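Local atomic coordinates of transcriptional regulator, GntR family (Thermotoga maritima, PDB entry 3SXM), a protein that probably binds regulatory DNA as a metal-binding transcription factor of the GntR family, the chain here being its all-helical FCD domain without bound metal. Residues A[5-10]-A[86-91]; A[10-15]-A[127-132]; A[20-25]-A[73-78]; A[29-34]-A[108-113]. The protein carries 3 engineered substitutions. One frame throughout, in Å; residues are numbered along the deposited sequence. Where two conformers were deposited one is given.

Interaction 1 of 4, residues A[5-10]-A[86-91]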
# COMPACT_ATOMS: atom_id res chain seq x y z
N GLU A 5 -15.70 -12.33 8.31
CA GLU A 5 -15.85 -11.07 7.64
C GLU A 5 -14.62 -10.20 7.75
O GLU A 5 -14.22 -9.59 6.78
CB GLU A 5 -17.05 -10.34 8.25
CG GLU A 5 -17.23 -8.99 7.64
CD GLU A 5 -18.56 -8.36 7.96
OE1 GLU A 5 -19.44 -9.07 8.50
OE2 GLU A 5 -18.70 -7.15 7.69
N LYS A 6 -14.03 -10.17 8.94
CA LYS A 6 -12.84 -9.36 9.15
C LYS A 6 -11.71 -9.82 8.25
O LYS A 6 -10.98 -9.03 7.63
CB LYS A 6 -12.44 -9.34 10.62
CG LYS A 6 -11.21 -8.46 10.85
CD LYS A 6 -11.07 -7.92 12.27
CE LYS A 6 -9.84 -6.96 12.36
NZ LYS A 6 -9.66 -6.01 11.15
N PHE A 7 -11.55 -11.12 8.13
CA PHE A 7 -10.51 -11.71 7.27
C PHE A 7 -10.69 -11.26 5.84
O PHE A 7 -9.76 -10.90 5.14
CB PHE A 7 -10.55 -13.23 7.42
CG PHE A 7 -9.61 -13.96 6.54
CD1 PHE A 7 -8.33 -14.23 6.97
CD2 PHE A 7 -10.02 -14.50 5.35
CE1 PHE A 7 -7.46 -14.96 6.22
CE2 PHE A 7 -9.11 -15.23 4.55
CZ PHE A 7 -7.81 -15.45 5.01
N ILE A 8 -11.93 -11.25 5.38
CA ILE A 8 -12.26 -10.91 4.01
C ILE A 8 -12.03 -9.44 3.78
O ILE A 8 -11.36 -9.06 2.82
CB ILE A 8 -13.74 -11.31 3.73
CG1 ILE A 8 -13.86 -12.83 3.69
CG2 ILE A 8 -14.23 -10.68 2.38
CD1 ILE A 8 -15.29 -13.34 3.96
N ARG A 9 -12.51 -8.58 4.66
CA ARG A 9 -12.38 -7.14 4.53
C ARG A 9 -10.91 -6.73 4.58
O ARG A 9 -10.48 -5.83 3.82
CB ARG A 9 -13.18 -6.43 5.61
CG ARG A 9 -14.71 -6.55 5.44
CD ARG A 9 -15.40 -5.46 6.27
NE ARG A 9 -16.86 -5.57 6.30
CZ ARG A 9 -17.69 -5.19 5.33
NH1 ARG A 9 -17.23 -4.69 4.20
NH2 ARG A 9 -18.99 -5.35 5.52
N GLU A 10 -10.14 -7.40 5.42
CA GLU A 10 -8.72 -7.08 5.54
C GLU A 10 -8.03 -7.39 4.23
O GLU A 10 -7.11 -6.67 3.82
CB GLU A 10 -8.00 -7.84 6.66
CG GLU A 10 -8.29 -7.34 8.04
CD GLU A 10 -7.58 -8.16 9.11
OE1 GLU A 10 -7.03 -9.23 8.76
OE2 GLU A 10 -7.64 -7.76 10.28
N ILE A 86 -5.54 -14.01 -1.07
CA ILE A 86 -6.33 -13.33 -2.08
C ILE A 86 -7.18 -14.37 -2.85
O ILE A 86 -8.38 -14.15 -3.09
CB ILE A 86 -5.44 -12.52 -3.06
CG1 ILE A 86 -4.81 -11.33 -2.33
CG2 ILE A 86 -6.23 -12.12 -4.29
CD1 ILE A 86 -3.86 -10.51 -3.15
N ASP A 87 -6.54 -15.49 -3.23
CA ASP A 87 -7.15 -16.51 -4.07
C ASP A 87 -8.24 -17.21 -3.27
O ASP A 87 -9.28 -17.55 -3.82
CB ASP A 87 -6.09 -17.50 -4.54
CG ASP A 87 -6.43 -18.23 -5.82
OD1 ASP A 87 -7.41 -17.91 -6.49
OD2 ASP A 87 -5.62 -19.11 -6.17
N LEU A 88 -8.01 -17.48 -1.98
CA LEU A 88 -9.05 -18.09 -1.12
C LEU A 88 -10.27 -17.19 -1.15
O LEU A 88 -11.42 -17.66 -1.38
CB LEU A 88 -8.51 -18.26 0.30
CG LEU A 88 -9.38 -18.81 1.39
CD1 LEU A 88 -8.61 -19.12 2.59
CD2 LEU A 88 -10.60 -18.02 1.79
N VAL A 89 -10.06 -15.88 -0.90
CA VAL A 89 -11.17 -14.95 -0.88
C VAL A 89 -11.90 -14.89 -2.21
O VAL A 89 -13.17 -14.88 -2.26
CB VAL A 89 -10.74 -13.53 -0.34
CG1 VAL A 89 -11.85 -12.55 -0.54
CG2 VAL A 89 -10.34 -13.68 1.08
N ARG A 90 -11.19 -14.96 -3.32
CA ARG A 90 -11.80 -14.95 -4.63
C ARG A 90 -12.75 -16.11 -4.79
O ARG A 90 -13.76 -15.99 -5.38
CB ARG A 90 -10.79 -15.13 -5.80
CG ARG A 90 -9.75 -14.19 -6.05
CD ARG A 90 -9.19 -14.36 -7.53
NE ARG A 90 -8.53 -15.64 -7.84
CZ ARG A 90 -8.07 -15.98 -9.04
NH1 ARG A 90 -8.24 -15.18 -10.05
NH2 ARG A 90 -7.45 -17.13 -9.23
N HIS A 91 -12.33 -17.24 -4.32
CA HIS A 91 -13.10 -18.47 -4.50
C HIS A 91 -14.33 -18.60 -3.57
O HIS A 91 -15.14 -19.54 -3.69
CB HIS A 91 -12.20 -19.69 -4.37
CG HIS A 91 -11.37 -19.97 -5.57
ND1 HIS A 91 -10.16 -19.37 -5.85
CD2 HIS A 91 -11.62 -20.81 -6.61
CE1 HIS A 91 -9.71 -19.81 -7.01
NE2 HIS A 91 -10.55 -20.70 -7.47
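Phe7, Ile8, Leu88 and Val89 pack two helices of the all-helical FCD domain against each other, 5-10 near the start of helix 5-25 and 86-90 at the end of helix 73-90. The short axes pass 10.3 Å apart at a crossing angle of -116°, confining the touch to a few side chains. With CG anti to the backbone N (chi1 177°), the Phe7 ring extends to the other helix and brings CE2 to two methyls, approached obliquely. The Phe7 and Val89 side chains run past each other in opposite directions, CE2 lying 4.0 Å from Val89 CG2, whereas Leu88 stands about at a right angle to Phe7, Leu88 CD2 lying 4.2 Å from Phe7 CE2. Val89 is forked: CG2 goes to the ring, and CG1 meets Ile8 CG2 at 4.2 Å. Ile8 is also covered by Thr133 and Ile134 of helix 115-135. Beyond the crossing, Asp87 and Arg90 form a salt bridge, and Arg90 NH1 binds Asp59, a zinc ligand in another structure of this protein. His91, a ligand of the other zinc site there, donates from ND1 to Asp87 O at 2.9 Å, in the imidazole plane; the same oxygen accepts from His91 N.

Interaction 2 of 4, residues A[10-15]-A[127-132]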
# COMPACT_ATOMS: atom_id res chain seq x y z
N GLU A 10 -10.14 -7.40 5.42
CA GLU A 10 -8.72 -7.08 5.54
C GLU A 10 -8.03 -7.39 4.23
O GLU A 10 -7.11 -6.67 3.82
CB GLU A 10 -8.00 -7.84 6.66
CG GLU A 10 -8.29 -7.34 8.04
CD GLU A 10 -7.58 -8.16 9.11
OE1 GLU A 10 -7.03 -9.23 8.76
OE2 GLU A 10 -7.64 -7.76 10.28
N THR A 11 -8.41 -8.47 3.60
CA THR A 11 -7.81 -8.90 2.34
C THR A 11 -8.09 -7.88 1.24
O THR A 11 -7.18 -7.45 0.53
CB THR A 11 -8.37 -10.32 1.94
OG1 THR A 11 -8.13 -11.26 2.97
CG2 THR A 11 -7.65 -10.81 0.72
N ILE A 12 -9.33 -7.50 1.07
CA ILE A 12 -9.71 -6.54 0.07
C ILE A 12 -9.04 -5.19 0.32
O ILE A 12 -8.54 -4.57 -0.61
CB ILE A 12 -11.21 -6.41 0.01
CG1 ILE A 12 -11.86 -7.74 -0.45
CG2 ILE A 12 -11.59 -5.24 -0.88
CD1 ILE A 12 -11.58 -8.14 -1.87
N GLU A 13 -8.99 -4.73 1.58
CA GLU A 13 -8.39 -3.43 1.88
C GLU A 13 -6.90 -3.50 1.52
O GLU A 13 -6.37 -2.51 0.99
CB GLU A 13 -8.55 -3.07 3.33
CG GLU A 13 -7.87 -1.75 3.70
CD GLU A 13 -8.15 -1.27 5.11
OE1 GLU A 13 -8.13 -2.10 6.06
OE2 GLU A 13 -8.45 -0.07 5.28
N THR A 14 -6.23 -4.61 1.84
CA THR A 14 -4.82 -4.77 1.46
C THR A 14 -4.64 -4.73 -0.04
O THR A 14 -3.69 -4.09 -0.56
CB THR A 14 -4.23 -6.06 2.08
OG1 THR A 14 -4.38 -5.98 3.49
CG2 THR A 14 -2.78 -6.23 1.73
N ARG A 15 -5.52 -5.34 -0.80
CA ARG A 15 -5.47 -5.26 -2.25
C ARG A 15 -5.66 -3.85 -2.75
O ARG A 15 -4.96 -3.43 -3.69
CB ARG A 15 -6.54 -6.18 -2.88
CG ARG A 15 -6.27 -7.65 -2.69
CD ARG A 15 -7.30 -8.52 -3.43
NE ARG A 15 -7.15 -8.40 -4.85
CZ ARG A 15 -7.98 -8.90 -5.76
NH1 ARG A 15 -8.95 -9.74 -5.40
NH2 ARG A 15 -7.77 -8.63 -7.04
N LYS A 127 -14.40 -3.14 -4.08
CA LYS A 127 -15.46 -2.92 -3.09
C LYS A 127 -16.70 -3.73 -3.44
O LYS A 127 -17.40 -4.19 -2.54
CB LYS A 127 -15.78 -1.46 -2.86
CG LYS A 127 -14.55 -0.72 -2.33
CD LYS A 127 -14.85 0.40 -1.39
CE LYS A 127 -13.59 1.21 -1.13
NZ LYS A 127 -13.64 2.12 0.05
N ASN A 128 -16.96 -3.90 -4.72
CA ASN A 128 -18.14 -4.67 -5.17
C ASN A 128 -17.94 -6.14 -4.87
O ASN A 128 -18.88 -6.79 -4.36
CB ASN A 128 -18.36 -4.50 -6.68
CG ASN A 128 -19.00 -3.15 -7.06
OD1 ASN A 128 -19.49 -2.41 -6.22
ND2 ASN A 128 -19.03 -2.88 -8.36
N VAL A 129 -16.76 -6.67 -5.16
CA VAL A 129 -16.38 -8.04 -4.82
C VAL A 129 -16.55 -8.25 -3.31
O VAL A 129 -17.18 -9.21 -2.85
CB VAL A 129 -14.98 -8.34 -5.31
CG1 VAL A 129 -14.39 -9.54 -4.65
CG2 VAL A 129 -15.00 -8.46 -6.83
N GLU A 130 -16.02 -7.34 -2.53
CA GLU A 130 -16.09 -7.39 -1.08
C GLU A 130 -17.54 -7.48 -0.63
O GLU A 130 -17.89 -8.37 0.17
CB GLU A 130 -15.41 -6.16 -0.47
CG GLU A 130 -15.43 -6.11 1.03
CD GLU A 130 -14.74 -4.89 1.54
OE1 GLU A 130 -14.91 -3.80 0.94
OE2 GLU A 130 -13.95 -5.02 2.48
N ALA A 131 -18.36 -6.56 -1.09
CA ALA A 131 -19.73 -6.47 -0.64
C ALA A 131 -20.48 -7.75 -0.97
O ALA A 131 -21.28 -8.25 -0.15
CB ALA A 131 -20.41 -5.24 -1.24
N GLU A 132 -20.27 -8.28 -2.17
CA GLU A 132 -21.01 -9.45 -2.58
C GLU A 132 -20.53 -10.68 -1.84
O GLU A 132 -21.32 -11.58 -1.52
CB GLU A 132 -20.85 -9.66 -4.10
CG GLU A 132 -21.53 -8.70 -4.95
CD GLU A 132 -22.56 -9.41 -5.82
OE1 GLU A 132 -23.61 -8.80 -6.11
OE2 GLU A 132 -22.33 -10.58 -6.20
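Helix 5-25 meets the C-terminal helix 115-135 of the FCD helical bundle here, through Ile12 on one side and Val129 and Glu130 on the other. Ile12 points at the second helix and divides its branches. CD1 reaches Val129 CG1 at 4.2 Å, while CG1 rests on Glu130 CB at 3.9 Å. CG2, anti to the backbone N, lies 4.0 Å from Glu130 CD. Glu130 lies along Ile12 over its whole length: with CG anti to the backbone N (chi1 180°) and an extended chain, CB and CG lie beside CG1 of Ile12 and the carboxylate against CB and CG2, OE2 being 3.9 Å from Ile12 CB. OE2 also makes a long, weak ion pair with Arg9 NH1. An alanine here would keep the CB contact but would probably leave CB and CG2 of Ile12 without the carboxylate that lies on them and Arg9 without its distant charge. The side chain of Val129 lies about 4 Å from that of His125, a zinc ligand in another structure of this protein. Elsewhere on 10-15, Thr11 touches Val89 and Thr14 touches Ile82, both of helix 73-90, while Glu13 and Thr14 pack on Phe21 and Ile75 of the second subunit.

Interaction 3 of 4, residues A[20-25]-A[73-78]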
# COMPACT_ATOMS: atom_id res chain seq x y z
N VAL A 20 -4.00 -0.16 -6.10
CA VAL A 20 -4.28 1.23 -6.46
C VAL A 20 -2.97 2.01 -6.43
O VAL A 20 -2.73 2.84 -7.31
CB VAL A 20 -5.34 1.87 -5.57
CG1 VAL A 20 -5.39 3.40 -5.77
CG2 VAL A 20 -6.72 1.21 -5.82
N PHE A 21 -2.11 1.79 -5.43
CA PHE A 21 -0.83 2.47 -5.42
C PHE A 21 -0.10 2.20 -6.72
O PHE A 21 0.50 3.11 -7.30
CB PHE A 21 0.05 2.00 -4.23
CG PHE A 21 1.39 2.69 -4.17
CD1 PHE A 21 1.52 3.90 -3.53
CD2 PHE A 21 2.53 2.12 -4.72
CE1 PHE A 21 2.75 4.52 -3.40
CE2 PHE A 21 3.74 2.80 -4.67
CZ PHE A 21 3.84 3.97 -4.01
N CYS A 22 -0.02 0.95 -7.14
CA CYS A 22 0.75 0.61 -8.35
C CYS A 22 0.09 1.16 -9.62
O CYS A 22 0.76 1.71 -10.50
CB CYS A 22 1.01 -0.88 -8.44
SG CYS A 22 2.10 -1.48 -7.15
N LEU A 23 -1.23 1.00 -9.76
CA LEU A 23 -1.93 1.60 -10.89
C LEU A 23 -1.73 3.12 -10.98
O LEU A 23 -1.49 3.68 -12.09
CB LEU A 23 -3.45 1.25 -10.85
CG LEU A 23 -4.28 1.75 -12.04
CD1 LEU A 23 -3.76 1.25 -13.40
CD2 LEU A 23 -5.74 1.37 -11.78
N GLU A 24 -1.82 3.82 -9.86
CA GLU A 24 -1.66 5.26 -9.83
C GLU A 24 -0.24 5.66 -10.23
O GLU A 24 -0.04 6.60 -11.01
CB GLU A 24 -1.92 5.74 -8.38
CG GLU A 24 -3.37 5.95 -8.00
CD GLU A 24 -3.65 6.42 -6.54
OE1 GLU A 24 -4.78 6.94 -6.29
OE2 GLU A 24 -2.79 6.22 -5.66
N ASN A 25 0.75 5.01 -9.69
CA ASN A 25 2.12 5.43 -9.87
C ASN A 25 2.84 4.85 -11.09
O ASN A 25 3.84 5.33 -11.47
CB ASN A 25 2.91 5.17 -8.59
CG ASN A 25 2.48 6.04 -7.45
OD1 ASN A 25 1.80 5.65 -6.54
ND2 ASN A 25 2.85 7.24 -7.55
N GLU A 73 10.65 -5.09 -6.40
CA GLU A 73 10.66 -6.50 -6.05
C GLU A 73 10.08 -6.75 -4.65
O GLU A 73 9.54 -7.82 -4.38
CB GLU A 73 12.02 -7.15 -6.23
CG GLU A 73 12.55 -7.12 -7.69
CD GLU A 73 11.65 -7.88 -8.68
OE1 GLU A 73 10.93 -8.82 -8.29
OE2 GLU A 73 11.66 -7.53 -9.89
N LEU A 74 10.20 -5.81 -3.74
CA LEU A 74 9.58 -5.96 -2.43
C LEU A 74 8.08 -5.95 -2.49
O LEU A 74 7.46 -6.84 -1.91
CB LEU A 74 10.16 -4.92 -1.41
CG LEU A 74 9.58 -4.98 -0.00
CD1 LEU A 74 9.80 -6.36 0.57
CD2 LEU A 74 10.19 -3.93 0.93
N ILE A 75 7.50 -5.02 -3.21
CA ILE A 75 6.04 -4.97 -3.40
C ILE A 75 5.56 -6.22 -4.08
O ILE A 75 4.58 -6.84 -3.64
CB ILE A 75 5.59 -3.69 -4.13
CG1 ILE A 75 5.89 -2.48 -3.27
CG2 ILE A 75 4.10 -3.78 -4.42
CD1 ILE A 75 5.58 -1.13 -3.95
N ILE A 76 6.26 -6.64 -5.13
CA ILE A 76 5.95 -7.87 -5.87
C ILE A 76 5.98 -9.05 -4.94
O ILE A 76 5.07 -9.90 -4.96
CB ILE A 76 6.87 -8.04 -7.08
CG1 ILE A 76 6.62 -6.92 -8.12
CG2 ILE A 76 6.71 -9.41 -7.72
CD1 ILE A 76 7.71 -6.75 -9.15
N SER A 77 7.00 -9.14 -4.09
CA SER A 77 7.15 -10.28 -3.20
C SER A 77 6.08 -10.27 -2.12
O SER A 77 5.59 -11.36 -1.74
CB SER A 77 8.58 -10.30 -2.59
OG SER A 77 8.75 -9.37 -1.56
N LEU A 78 5.65 -9.11 -1.65
CA LEU A 78 4.60 -9.06 -0.62
C LEU A 78 3.28 -9.48 -1.23
O LEU A 78 2.50 -10.20 -0.60
CB LEU A 78 4.49 -7.63 -0.03
CG LEU A 78 5.71 -7.19 0.79
CD1 LEU A 78 5.52 -5.76 1.14
CD2 LEU A 78 5.85 -8.01 2.04
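Cys22 and Phe21 meet Ile75 in a small, wholly apolar contact. The thiol sulfur supplies one half: Cys22 SG lies 4.1 Å from Ile75 CG2. SG is anti to the carbonyl carbon and beside the backbone N (chi1 -67°), which directs it across to the other helix. The aromatic half is looser, Phe21 CE2 standing 4.4 Å from Ile75 CD1, with the methyl approaching the ring obliquely. Ile75 thus serves two neighbours with different branches, the CG2 methyl turned to the sulfur and the longer CG1-CD1 arm to the ring. The backbones stay well apart, the nearest CA atoms, those of Cys22 and Ile75, being 9.1 Å from each other, so that side chains alone bridge the gap. In the FCD fold this joins the last turns of helix 5-25 to the first turns of helix 73-90. Further apolar neighbours line the same region: Ile67 of helix 51-68 covers Cys22, and Met18 covers Ile75. The second subunit adds its own packing, with Met17 on Phe21 and Thr14 on Ile75, which places the contact at the dimer interface. No hydrogen bond crosses between the segments. Ser77 OG donates to Leu74 O at 2.9 Å, an oxygen that also accepts from Leu78 N. Just ahead of these turns, Asn72 OD1 accepts from Ile75 N, and Glu73 N is bound by Glu10 OE2 of the second subunit.

Interaction 4 of 4, residues A[29-34]-A[108-113]. With BCT (bicarbonate ion), chain C.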
# COMPACT_ATOMS: atom_id res chain seq x y z
N LYS A 29 3.20 2.80 -17.66
CA LYS A 29 3.81 1.50 -17.90
C LYS A 29 2.76 0.40 -18.09
O LYS A 29 2.87 -0.45 -18.97
CB LYS A 29 4.77 1.13 -16.75
CG LYS A 29 5.46 -0.19 -16.96
CD LYS A 29 6.72 -0.32 -16.13
CE LYS A 29 7.19 -1.77 -16.00
NZ LYS A 29 8.41 -2.10 -16.79
N ILE A 30 1.76 0.43 -17.24
CA ILE A 30 0.66 -0.52 -17.35
C ILE A 30 -0.07 -0.34 -18.68
O ILE A 30 -0.28 -1.30 -19.44
CB ILE A 30 -0.30 -0.44 -16.14
CG1 ILE A 30 0.43 -0.85 -14.85
CG2 ILE A 30 -1.52 -1.27 -16.42
CD1 ILE A 30 -0.25 -0.35 -13.61
N ALA A 31 -0.40 0.89 -19.01
CA ALA A 31 -1.14 1.20 -20.23
C ALA A 31 -0.41 0.78 -21.48
O ALA A 31 -1.04 0.43 -22.49
CB ALA A 31 -1.45 2.68 -20.34
N GLY A 32 0.91 0.85 -21.45
CA GLY A 32 1.68 0.50 -22.64
C GLY A 32 2.15 -0.95 -22.73
O GLY A 32 2.85 -1.32 -23.71
N SER A 33 1.76 -1.79 -21.76
CA SER A 33 2.24 -3.15 -21.70
C SER A 33 1.51 -4.07 -22.69
O SER A 33 0.30 -3.92 -22.94
CB SER A 33 2.13 -3.72 -20.31
OG SER A 33 0.81 -3.85 -19.96
N GLU A 34 2.27 -4.98 -23.28
CA GLU A 34 1.69 -5.97 -24.20
C GLU A 34 0.80 -6.89 -23.40
O GLU A 34 -0.27 -7.32 -23.93
CB GLU A 34 2.79 -6.74 -24.89
CG GLU A 34 3.63 -5.84 -25.80
CD GLU A 34 4.76 -6.58 -26.51
OE1 GLU A 34 5.00 -7.77 -26.21
OE2 GLU A 34 5.38 -5.96 -27.40
N GLU A 108 -10.26 -0.79 -20.57
CA GLU A 108 -10.47 0.21 -21.63
C GLU A 108 -10.20 1.60 -21.08
O GLU A 108 -9.67 2.44 -21.80
CB GLU A 108 -11.86 0.09 -22.21
CG GLU A 108 -12.26 1.16 -23.21
CD GLU A 108 -11.40 1.25 -24.41
OE1 GLU A 108 -10.90 0.18 -24.84
OE2 GLU A 108 -11.23 2.39 -24.92
N ARG A 109 -10.51 1.84 -19.81
CA ARG A 109 -10.19 3.15 -19.19
C ARG A 109 -8.70 3.36 -19.20
O ARG A 109 -8.20 4.46 -19.45
CB ARG A 109 -10.76 3.27 -17.77
CG ARG A 109 -12.31 3.35 -17.75
CD ARG A 109 -12.86 3.58 -16.36
NE ARG A 109 -14.33 3.46 -16.32
CZ ARG A 109 -15.09 3.77 -15.29
NH1 ARG A 109 -14.56 4.22 -14.18
NH2 ARG A 109 -16.39 3.57 -15.36
N ILE A 110 -7.96 2.33 -18.84
CA ILE A 110 -6.50 2.40 -18.84
C ILE A 110 -5.97 2.70 -20.25
O ILE A 110 -5.16 3.66 -20.45
CB ILE A 110 -5.84 1.11 -18.27
CG1 ILE A 110 -6.23 0.90 -16.80
CG2 ILE A 110 -4.33 1.18 -18.45
CD1 ILE A 110 -5.83 -0.49 -16.28
N ILE A 111 -6.35 1.90 -21.21
CA ILE A 111 -5.91 2.09 -22.59
C ILE A 111 -6.25 3.44 -23.15
O ILE A 111 -5.51 3.98 -23.91
CB ILE A 111 -6.64 1.12 -23.49
CG1 ILE A 111 -6.17 -0.27 -23.24
CG2 ILE A 111 -6.43 1.47 -24.91
CD1 ILE A 111 -6.93 -1.24 -24.10
N SER A 112 -7.39 3.96 -22.81
CA SER A 112 -7.82 5.24 -23.36
C SER A 112 -7.22 6.46 -22.62
O SER A 112 -7.45 7.61 -22.99
CB SER A 112 -9.33 5.30 -23.40
OG SER A 112 -9.83 5.41 -22.11
N GLY A 113 -6.43 6.21 -21.58
CA GLY A 113 -5.73 7.28 -20.88
C GLY A 113 -6.49 7.92 -19.73
O GLY A 113 -6.09 8.97 -19.20
C BCT C . 5.10 -6.05 -21.37
O1 BCT C . 5.04 -5.17 -22.30
O2 BCT C . 5.81 -5.64 -20.26
O3 BCT C . 3.97 -6.78 -21.00
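Ile110 CG2 is the atom on which this contact turns. It lies 3.7 Å from Ala31 CA and 3.8 Å from Ala31 CB, and it reaches Ile30 CG2 at 4.2 Å. With CG1 beside the backbone N (chi1 -63°), CG2 is left anti to that N and faces Ala31. The small alanine lets the chains close up, with the CA atoms of Ala31 and Ile111 only 5.4 Å apart. Phe66 of helix 51-68 touches both Ile30 and Ile110, and Leu36 of helix 34-44 covers Ile110 too. Beyond this layer each helix end is tied off. Ser33 OG donates to Ile30 O at 2.8 Å, and the same oxygen accepts from Ser33 N, so two bonds hold the turn. On the other segment, helix 96-111 ends in a Schellman motif at Gly113, whose positive phi calls for glycine. A bicarbonate, probably from the crystallisation liquor, sits where the next helix begins: Glu34 N donates to its O1 at 2.9 Å, nearly straight at 166°, and Glu35 N binds the ion as well. Ser33 is the N-cap of helix 34-44, its OG also accepting a weak bond from Leu36 N. The arrangement is an anion held by first-turn amides at a helix N-terminus.

Helix 5-25 carries interactions 1, 2 and 3, and helix 73-90 pairs with it at both ends, in interaction 1 near its close and in interaction 3 near its start. Interactions 1 and 2 touch, share Glu10 and are only partly buried; interactions 3 and 4 are buried and also meet, through Leu23 packing on Ile30 and Ile110. All four are without hydrogen bonds across the segments, but differently made: aromatic and branched methyls in 1, a glutamate laid along an isoleucine in 2, a thiol and a phenylalanine ring in 3, and an alanine closing on an isoleucine in 4. The second subunit reaches interactions 1, 2 and 3, whereas interaction 4 lies away from it and has the bicarbonate instead.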